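Local coordinates for mannan endo-1,4-beta-mannosidase (Cryptopygus antarcticus, PDB 4OOU), which hydrolyses internal beta-1,4-mannosidic linkages in the backbones of mannans, galactomannans and glucomannans, releasing mainly short manno-oligosaccharides, at residues Q248-F252 against W299-V303. Sequence-based numbering, arbitrary orientation.
Sequences QTDSF and WAYNV
T249 and Y301 bring the two loops closest, their CA atoms 5.2 Å apart, and 248-252 and 300-303 run in roughly opposing directions, 145° between their end-to-end lines. No backbone-to-backbone hydrogen bond joins them; two hydroxyls do the work. T249 places OG1 opposite its own backbone N, which carries the oxygen across to donate to Y301 O at 2.7 Å. It comes from well off the C=O direction, with an angle of 107°, and tilted from the carbonyl plane. The same OG1 accepts from S251 N at 3.1 Å, closing an ST turn, so one oxygen both shapes its own loop and grips the other. S251 reaches the preceding carbonyl: its OG donates a hydrogen bond to A300 O at 2.8 Å, this time in the carbonyl plane and at a wide 153°.

The Y301 ring packs beside these bonds. Its CD1 edge meets T249, with CB 3.5 Å from CD1 and OG1 lying near the ring plane. F252 meets the tyrosine obliquely, CE2 standing 3.9 Å from Y301 CE1, with the two ring planes steeply inclined to each other. F252 CZ also rests on A300 CB. Beyond the contact, Y301 OH bonds to N291 O and the ring packs on M279 of strand 277-281, while the amide of Q248 is held by Q278 N, S242 OG and V240 O.

The contact thus ties together two loops of the TIM barrel, those following strands 238-241 and 277-281. Consecutive carbonyls of one loop are each taken by a hydroxyl from the other, so the join depends on side-chain donors, with the buried tyrosine packed alongside.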
ATOM      1  N   GLN A 248     -10.863   4.226   7.918  1.00 40.61           N
ATOM      2  CA  GLN A 248      -9.750   5.179   7.978  1.00 41.52           C
ATOM      3  C   GLN A 248     -10.208   6.639   8.053  1.00 40.61           C
ATOM      4  O   GLN A 248      -9.464   7.574   7.719  1.00 36.78           O
ATOM      5  CB  GLN A 248      -8.726   4.928   6.849  1.00 42.64           C
ATOM      6  CG  GLN A 248      -7.688   3.861   7.219  1.00 41.18           C
ATOM      7  CD  GLN A 248      -6.554   3.751   6.226  1.00 41.57           C
ATOM      8  OE1 GLN A 248      -6.114   4.748   5.660  1.00 43.61           O
ATOM      9  NE2 GLN A 248      -6.066   2.534   6.011  1.00 41.25           N
ATOM     10  N   THR A 249     -11.418   6.831   8.565  1.00 39.55           N
ATOM     11  CA  THR A 249     -11.878   8.161   8.936  1.00 37.25           C
ATOM     12  C   THR A 249     -12.678   8.098  10.233  1.00 42.50           C
ATOM     13  O   THR A 249     -13.423   7.130  10.474  1.00 44.53           O
ATOM     14  CB  THR A 249     -12.748   8.742   7.824  1.00 34.26           C
ATOM     15  OG1 THR A 249     -13.024  10.130   8.095  1.00 31.57           O
ATOM     16  CG2 THR A 249     -14.041   7.911   7.679  1.00 33.57           C
ATOM     17  N   ASP A 250     -12.548   9.121  11.071  1.00 44.80           N
ATOM     18  CA  ASP A 250     -13.476   9.243  12.208  1.00 46.48           C
ATOM     19  C   ASP A 250     -14.758   9.978  11.822  1.00 41.97           C
ATOM     20  O   ASP A 250     -15.735  10.003  12.587  1.00 44.96           O
ATOM     21  CB  ASP A 250     -12.782   9.870  13.409  1.00 45.29           C
ATOM     22  CG  ASP A 250     -11.837   8.917  14.037  1.00 46.22           C
ATOM     23  OD1 ASP A 250     -12.280   7.805  14.367  1.00 47.64           O
ATOM     24  OD2 ASP A 250     -10.643   9.237  14.151  1.00 52.59           O
ATOM     25  N   SER A 251     -14.781  10.520  10.614  1.00 39.11           N
ATOM     26  CA  SER A 251     -15.985  11.184  10.110  1.00 41.78           C
ATOM     27  C   SER A 251     -17.189  10.214   9.953  1.00 37.61           C
ATOM     28  O   SER A 251     -17.065   8.995  10.146  1.00 35.17           O
ATOM     29  CB  SER A 251     -15.658  11.904   8.802  1.00 40.51           C
ATOM     30  OG  SER A 251     -14.710  12.932   9.045  1.00 41.67           O
ATOM     31  N   PHE A 252     -18.359  10.775   9.665  1.00 37.23           N
ATOM     32  CA  PHE A 252     -19.531   9.996   9.183  1.00 38.42           C
ATOM     33  C   PHE A 252     -20.022   8.868  10.089  1.00 35.47           C
ATOM     34  O   PHE A 252     -20.793   8.002   9.626  1.00 34.76           O
ATOM     35  CB  PHE A 252     -19.236   9.392   7.810  1.00 41.01           C
ATOM     36  CG  PHE A 252     -18.743  10.397   6.794  1.00 45.51           C
ATOM     37  CD1 PHE A 252     -19.620  11.324   6.232  1.00 49.00           C
ATOM     38  CD2 PHE A 252     -17.422  10.403   6.384  1.00 44.93           C
ATOM     39  CE1 PHE A 252     -19.200  12.238   5.278  1.00 46.83           C
ATOM     40  CE2 PHE A 252     -16.993  11.310   5.430  1.00 50.84           C
ATOM     41  CZ  PHE A 252     -17.883  12.228   4.873  1.00 49.42           C
ATOM     42  N   TRP A 299     -10.802  16.151   2.546  1.00 38.95           N
ATOM     43  CA  TRP A 299     -10.854  16.982   3.739  1.00 36.51           C
ATOM     44  C   TRP A 299     -12.001  16.504   4.601  1.00 37.02           C
ATOM     45  O   TRP A 299     -11.915  16.507   5.834  1.00 34.44           O
ATOM     46  CB  TRP A 299     -11.050  18.431   3.331  1.00 35.72           C
ATOM     47  CG  TRP A 299     -10.050  18.881   2.256  1.00 36.75           C
ATOM     48  CD1 TRP A 299     -10.324  19.181   0.955  1.00 36.00           C
ATOM     49  CD2 TRP A 299      -8.631  19.018   2.404  1.00 35.45           C
ATOM     50  NE1 TRP A 299      -9.183  19.516   0.294  1.00 35.71           N
ATOM     51  CE2 TRP A 299      -8.125  19.435   1.164  1.00 35.59           C
ATOM     52  CE3 TRP A 299      -7.748  18.842   3.470  1.00 35.14           C
ATOM     53  CZ2 TRP A 299      -6.769  19.669   0.949  1.00 34.60           C
ATOM     54  CZ3 TRP A 299      -6.385  19.093   3.260  1.00 38.83           C
ATOM     55  CH2 TRP A 299      -5.911  19.494   2.005  1.00 35.16           C
ATOM     56  N   ALA A 300     -13.063  16.060   3.925  1.00 34.41           N
ATOM     57  CA  ALA A 300     -14.203  15.443   4.582  1.00 33.59           C
ATOM     58  C   ALA A 300     -13.754  14.345   5.531  1.00 34.92           C
ATOM     59  O   ALA A 300     -14.385  14.128   6.558  1.00 38.11           O
ATOM     60  CB  ALA A 300     -15.183  14.879   3.550  1.00 33.06           C
ATOM     61  N   TYR A 301     -12.669  13.634   5.220  1.00 34.38           N
ATOM     62  CA  TYR A 301     -12.294  12.529   6.094  1.00 36.17           C
ATOM     63  C   TYR A 301     -11.600  13.033   7.378  1.00 38.70           C
ATOM     64  O   TYR A 301     -11.306  12.251   8.270  1.00 41.51           O
ATOM     65  CB  TYR A 301     -11.477  11.475   5.349  1.00 32.81           C
ATOM     66  CG  TYR A 301     -12.269  10.757   4.283  1.00 30.86           C
ATOM     67  CD1 TYR A 301     -13.387  10.026   4.595  1.00 29.25           C
ATOM     68  CD2 TYR A 301     -11.901  10.826   2.963  1.00 31.04           C
ATOM     69  CE1 TYR A 301     -14.137   9.379   3.626  1.00 28.11           C
ATOM     70  CE2 TYR A 301     -12.635  10.173   1.984  1.00 32.66           C
ATOM     71  CZ  TYR A 301     -13.769   9.451   2.326  1.00 31.12           C
ATOM     72  OH  TYR A 301     -14.491   8.800   1.325  1.00 28.45           O
ATOM     73  N   ASN A 302     -11.415  14.348   7.480  1.00 40.71           N
ATOM     74  CA  ASN A 302     -10.800  14.991   8.650  1.00 41.14           C
ATOM     75  C   ASN A 302      -9.574  14.199   9.075  1.00 37.37           C
ATOM     76  O   ASN A 302      -9.527  13.622  10.151  1.00 36.45           O
ATOM     77  CB  ASN A 302     -11.800  15.162   9.804  1.00 39.17           C
ATOM     78  CG  ASN A 302     -11.244  16.031  10.956  1.00 42.81           C
ATOM     79  OD1 ASN A 302     -11.749  16.007  12.083  1.00 46.86           O
ATOM     80  ND2 ASN A 302     -10.199  16.787  10.678  1.00 41.58           N
ATOM     81  N   VAL A 303      -8.601  14.131   8.182  1.00 37.91           N
ATOM     82  CA  VAL A 303      -7.459  13.237   8.389  1.00 35.71           C
ATOM     83  C   VAL A 303      -6.138  13.894   7.871  1.00 35.01           C
ATOM     84  O   VAL A 303      -5.193  13.233   7.430  1.00 32.56           O
ATOM     85  CB  VAL A 303      -7.829  11.893   7.756  1.00 34.92           C
ATOM     86  CG1 VAL A 303      -7.354  11.776   6.308  1.00 36.36           C
ATOM     87  CG2 VAL A 303      -7.365  10.765   8.616  1.00 35.44           C
TER